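Local coordinates for dihydrodipicolinate reductase N-terminus domain-containing protein (Mycobacterium smegmatis, PDB 6IAQ) that binds NADP and is an amine dehydrogenase, probably catalysing the asymmetric reductive amination of ketones, at residues 80-85 and 90-95. Numbering follows the deposited sequence.
Sequences IAVNSY and VEQLRI. With NAP (NADP nicotinamide-adenine-dinucleotide phosphate), chain F.
Gln92 OE1 is gripped twice: Asn83 ND2 donates to it at 3.0 Å, and a water donates to it at 2.8 Å. The same water gives its other hydrogen to Asn83 OD1, so the two buried amides are joined once directly and once through solvent, which should fix the rotation of both. They do not lie flat together; their planes stand 59° apart, and the Asn83 nitrogen reaches OE1 from above the carbonyl plane. Gln92 and Asn83 come from opposite directions. The bend of the Gln92 chain at chi2 (77°) brings its amide between helix and cofactor, and the turn of its end (chi3 40°) puts OE1 toward Asn83 and NE2 toward the adenine, 3.4 Å from N6A of NAP. Val82 CG2 packs against the Gln92 amide, while its CB lies close to the adenosine ribose. Away from the cofactor, Ile80 CD1 meets Leu93 CD2 at 3.9 Å, an apolar touch between the end of strand 77-80 and helix 86-98. Farther along the loop, Ser84 OG accepts a 2.7 Å hydrogen bond from NAP O3D on the nicotinamide ribose and also bonds Glu108. A loop leaving a parallel strand, braced by the following helix and lying along the dinucleotide, is the arrangement of a Rossmann-fold NADP site.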
ATOM      1  N   ILE A  80      13.349  20.380  -0.494  1.00 30.79           N
ATOM      2  CA  ILE A  80      14.668  20.326  -1.168  1.00 29.60           C
ATOM      3  C   ILE A  80      14.571  19.418  -2.402  1.00 32.46           C
ATOM      4  O   ILE A  80      14.259  18.215  -2.266  1.00 27.36           O
ATOM      5  CB  ILE A  80      15.760  19.844  -0.219  1.00 27.61           C
ATOM      6  CG1 ILE A  80      15.767  20.662   1.086  1.00 28.89           C
ATOM      7  CG2 ILE A  80      17.115  19.899  -0.922  1.00 29.39           C
ATOM      8  CD1 ILE A  80      16.760  20.155   2.100  1.00 30.13           C
ATOM      9  N   ALA A  81      14.891  19.979  -3.562  1.00 30.90           N
ATOM     10  CA  ALA A  81      15.086  19.207  -4.810  1.00 27.04           C
ATOM     11  C   ALA A  81      16.378  19.708  -5.465  1.00 26.12           C
ATOM     12  O   ALA A  81      16.268  20.533  -6.434  1.00 31.13           O
ATOM     13  CB  ALA A  81      13.886  19.356  -5.679  1.00 23.30           C
ATOM     14  N   VAL A  82      17.529  19.274  -4.959  1.00 28.14           N
ATOM     15  CA  VAL A  82      18.820  19.775  -5.528  1.00 28.57           C
ATOM     16  C   VAL A  82      19.720  18.619  -5.950  1.00 27.01           C
ATOM     17  O   VAL A  82      20.131  18.681  -7.102  1.00 29.18           O
ATOM     18  CB  VAL A  82      19.542  20.871  -4.701  1.00 32.59           C
ATOM     19  CG1 VAL A  82      18.656  21.565  -3.695  1.00 30.41           C
ATOM     20  CG2 VAL A  82      20.885  20.455  -4.138  1.00 33.51           C
ATOM     21  N   ASN A  83      20.012  17.634  -5.103  1.00 25.51           N
ATOM     22  CA  ASN A  83      20.971  16.545  -5.428  1.00 26.39           C
ATOM     23  C   ASN A  83      20.519  15.221  -4.784  1.00 26.64           C
ATOM     24  O   ASN A  83      19.442  15.208  -4.128  1.00 26.09           O
ATOM     25  CB  ASN A  83      22.395  16.936  -5.039  1.00 29.73           C
ATOM     26  CG  ASN A  83      22.482  17.404  -3.602  1.00 35.13           C
ATOM     27  OD1 ASN A  83      21.712  16.933  -2.759  1.00 31.61           O
ATOM     28  ND2 ASN A  83      23.392  18.346  -3.336  1.00 33.55           N
ATOM     29  N   SER A  84      21.317  14.153  -4.944  1.00 26.29           N
ATOM     30  CA  SER A  84      20.891  12.747  -4.723  1.00 26.86           C
ATOM     31  C   SER A  84      21.638  12.115  -3.546  1.00 27.94           C
ATOM     32  O   SER A  84      21.001  11.415  -2.749  1.00 31.25           O
ATOM     33  CB  SER A  84      21.114  11.939  -5.985  1.00 27.45           C
ATOM     34  OG  SER A  84      20.272  12.400  -7.035  1.00 30.31           O
ATOM     35  N   TYR A  85      22.957  12.290  -3.480  1.00 27.30           N
ATOM     36  CA  TYR A  85      23.864  11.502  -2.603  1.00 28.94           C
ATOM     37  C   TYR A  85      24.229  12.353  -1.379  1.00 28.42           C
ATOM     38  O   TYR A  85      24.450  13.551  -1.529  1.00 29.65           O
ATOM     39  CB  TYR A  85      25.054  11.009  -3.429  1.00 28.33           C
ATOM     40  CG  TYR A  85      24.654  10.348  -4.723  1.00 29.66           C
ATOM     41  CD1 TYR A  85      23.885   9.192  -4.721  1.00 32.64           C
ATOM     42  CD2 TYR A  85      24.948  10.917  -5.945  1.00 30.11           C
ATOM     43  CE1 TYR A  85      23.483   8.582  -5.899  1.00 30.04           C
ATOM     44  CE2 TYR A  85      24.543  10.332  -7.139  1.00 33.21           C
ATOM     45  CZ  TYR A  85      23.812   9.154  -7.113  1.00 31.74           C
ATOM     46  OH  TYR A  85      23.404   8.586  -8.280  1.00 32.39           O
ATOM     47  N   VAL A  90      24.514  16.546   2.261  1.00 28.99           N
ATOM     48  CA  VAL A  90      24.892  16.933   3.655  1.00 35.49           C
ATOM     49  C   VAL A  90      25.093  18.452   3.740  1.00 36.58           C
ATOM     50  O   VAL A  90      24.723  19.041   4.779  1.00 36.91           O
ATOM     51  CB  VAL A  90      26.115  16.154   4.160  1.00 39.35           C
ATOM     52  CG1 VAL A  90      27.399  16.571   3.433  1.00 40.82           C
ATOM     53  CG2 VAL A  90      26.243  16.281   5.677  1.00 40.37           C
ATOM     54  N   GLU A  91      25.585  19.094   2.680  1.00 38.64           N
ATOM     55  CA  GLU A  91      25.803  20.565   2.686  1.00 38.79           C
ATOM     56  C   GLU A  91      24.460  21.278   2.925  1.00 41.61           C
ATOM     57  O   GLU A  91      24.414  22.128   3.845  1.00 38.21           O
ATOM     58  CB  GLU A  91      26.477  21.007   1.383  1.00 41.76           C
ATOM     59  CG  GLU A  91      26.901  22.457   1.409  1.00 51.37           C
ATOM     60  CD  GLU A  91      27.305  23.002   0.056  1.00 56.21           C
ATOM     61  OE1 GLU A  91      28.093  22.328  -0.638  1.00 58.62           O
ATOM     62  OE2 GLU A  91      26.778  24.061  -0.318  1.00 60.20           O
ATOM     63  N   GLN A  92      23.398  20.951   2.172  1.00 30.48           N
ATOM     64  CA  GLN A  92      22.080  21.615   2.323  1.00 32.01           C
ATOM     65  C   GLN A  92      21.414  21.150   3.624  1.00 35.32           C
ATOM     66  O   GLN A  92      20.771  21.998   4.293  1.00 33.50           O
ATOM     67  CB  GLN A  92      21.177  21.367   1.115  1.00 32.87           C
ATOM     68  CG  GLN A  92      21.731  21.956  -0.170  1.00 32.60           C
ATOM     69  CD  GLN A  92      22.848  21.172  -0.790  1.00 34.78           C
ATOM     70  OE1 GLN A  92      22.826  19.942  -0.820  1.00 31.61           O
ATOM     71  NE2 GLN A  92      23.830  21.884  -1.335  1.00 34.97           N
ATOM     72  N   LEU A  93      21.553  19.867   3.978  1.00 33.37           N
ATOM     73  CA  LEU A  93      20.846  19.302   5.157  1.00 34.41           C
ATOM     74  C   LEU A  93      21.481  19.876   6.445  1.00 35.76           C
ATOM     75  O   LEU A  93      20.714  20.096   7.412  1.00 40.78           O
ATOM     76  CB  LEU A  93      20.870  17.766   5.101  1.00 32.74           C
ATOM     77  CG  LEU A  93      20.040  17.138   3.968  1.00 32.11           C
ATOM     78  CD1 LEU A  93      20.285  15.651   3.806  1.00 32.18           C
ATOM     79  CD2 LEU A  93      18.573  17.365   4.207  1.00 34.32           C
ATOM     80  N   ARG A  94      22.803  20.127   6.464  1.00 34.85           N
ATOM     81  CA  ARG A  94      23.489  20.775   7.622  1.00 33.84           C
ATOM     82  C   ARG A  94      22.886  22.169   7.861  1.00 34.83           C
ATOM     83  O   ARG A  94      22.556  22.503   9.018  1.00 26.38           O
ATOM     84  CB  ARG A  94      24.996  20.900   7.432  1.00 36.99           C
ATOM     85  CG  ARG A  94      25.698  19.552   7.304  1.00 45.89           C
ATOM     86  CD  ARG A  94      27.052  19.345   7.970  1.00 43.39           C
ATOM     87  NE  ARG A  94      28.086  19.219   6.961  1.00 50.29           N
ATOM     88  CZ  ARG A  94      28.968  18.222   6.850  1.00 45.69           C
ATOM     89  NH1 ARG A  94      28.980  17.204   7.696  1.00 47.19           N
ATOM     90  NH2 ARG A  94      29.797  18.208   5.826  1.00 51.21           N
ATOM     91  N   ILE A  95      22.753  22.965   6.802  1.00 32.85           N
ATOM     92  CA  ILE A  95      22.211  24.343   6.889  1.00 35.32           C
ATOM     93  C   ILE A  95      20.776  24.279   7.472  1.00 36.57           C
ATOM     94  O   ILE A  95      20.427  25.111   8.370  1.00 30.87           O
ATOM     95  CB  ILE A  95      22.305  25.034   5.512  1.00 35.00           C
ATOM     96  CG1 ILE A  95      23.763  25.328   5.136  1.00 39.05           C
ATOM     97  CG2 ILE A  95      21.420  26.283   5.433  1.00 33.94           C
ATOM     98  CD1 ILE A  95      23.973  25.674   3.679  1.00 38.92           C
TER
HETATM   99  PA  NAP F 402      17.427  19.964 -11.773  1.00 26.75           P
HETATM  100  O1A NAP F 402      16.369  20.443 -12.651  1.00 26.25           O
HETATM  101  O2A NAP F 402      18.922  19.859 -12.200  1.00 25.71           O
HETATM  102  O5B NAP F 402      17.337  20.877 -10.422  1.00 29.38           O
HETATM  103  C5B NAP F 402      18.385  20.925  -9.444  1.00 29.66           C
HETATM  104  C4B NAP F 402      18.350  22.298  -8.785  1.00 32.85           C
HETATM  105  O4B NAP F 402      19.319  22.398  -7.744  1.00 33.64           O
HETATM  106  C3B NAP F 402      18.621  23.489  -9.742  1.00 34.37           C
HETATM  107  O3B NAP F 402      17.521  24.401  -9.502  1.00 34.47           O
HETATM  108  C2B NAP F 402      19.919  24.139  -9.271  1.00 38.56           C
HETATM  109  O2B NAP F 402      19.902  25.583  -9.315  1.00 41.17           O
HETATM  110  C1B NAP F 402      19.848  23.762  -7.824  1.00 33.78           C
HETATM  111  N9A NAP F 402      21.097  23.743  -7.065  1.00 37.01           N
HETATM  112  C8A NAP F 402      22.218  23.026  -7.278  1.00 33.26           C
HETATM  113  N7A NAP F 402      23.069  23.265  -6.273  1.00 34.98           N
HETATM  114  C5A NAP F 402      22.439  24.070  -5.385  1.00 37.22           C
HETATM  115  C6A NAP F 402      22.729  24.703  -4.074  1.00 38.30           C
HETATM  116  N6A NAP F 402      23.898  24.522  -3.472  1.00 40.84           N
HETATM  117  N1A NAP F 402      21.796  25.472  -3.515  1.00 37.82           N
HETATM  118  C2A NAP F 402      20.584  25.691  -4.063  1.00 38.14           C
HETATM  119  N3A NAP F 402      20.223  25.156  -5.252  1.00 37.50           N
HETATM  120  C4A NAP F 402      21.137  24.391  -5.915  1.00 34.81           C
HETATM  121  O3  NAP F 402      17.100  18.459 -11.197  1.00 27.67           O
HETATM  122  PN  NAP F 402      15.601  17.909 -10.749  1.00 25.24           P
HETATM  123  O1N NAP F 402      14.955  17.067 -11.806  1.00 27.32           O
HETATM  124  O2N NAP F 402      14.792  19.007 -10.155  1.00 24.96           O
HETATM  125  O5D NAP F 402      16.233  16.955  -9.633  1.00 24.22           O
HETATM  126  C5D NAP F 402      16.841  17.383  -8.408  1.00 25.52           C
HETATM  127  C4D NAP F 402      17.309  16.260  -7.525  1.00 26.50           C
HETATM  128  O4D NAP F 402      16.124  15.516  -7.088  1.00 27.28           O
HETATM  129  C3D NAP F 402      18.254  15.344  -8.249  1.00 25.18           C
HETATM  130  O3D NAP F 402      19.347  14.939  -7.443  1.00 23.76           O
HETATM  131  C2D NAP F 402      17.366  14.138  -8.585  1.00 25.39           C
HETATM  132  O2D NAP F 402      18.178  12.967  -8.748  1.00 24.89           O
HETATM  133  C1D NAP F 402      16.383  14.144  -7.378  1.00 26.95           C
HETATM  134  N1N NAP F 402      15.113  13.469  -7.701  1.00 23.74           N
HETATM  135  C2N NAP F 402      14.686  12.538  -6.869  1.00 24.60           C
HETATM  136  C3N NAP F 402      13.527  11.836  -7.170  1.00 24.38           C
HETATM  137  C7N NAP F 402      12.972  10.796  -6.221  1.00 26.19           C
HETATM  138  O7N NAP F 402      12.037  10.122  -6.651  1.00 26.83           O
HETATM  139  N7N NAP F 402      13.452  10.654  -4.973  1.00 24.85           N
HETATM  140  C4N NAP F 402      12.831  12.143  -8.339  1.00 22.74           C
HETATM  141  C5N NAP F 402      13.298  13.133  -9.197  1.00 23.77           C
HETATM  142  C6N NAP F 402      14.452  13.780  -8.831  1.00 22.34           C
HETATM  143  P2B NAP F 402      19.761  26.397 -10.682  1.00 38.72           P
HETATM  144  O1X NAP F 402      18.378  26.177 -11.225  1.00 35.82           O
HETATM  145  O2X NAP F 402      19.795  27.863 -10.254  1.00 37.48           O
HETATM  146  O3X NAP F 402      20.968  25.823 -11.431  1.00 43.32           O
HETATM  147  O   HOH W   1      20.327  18.675  -1.114  1.00 31.59           O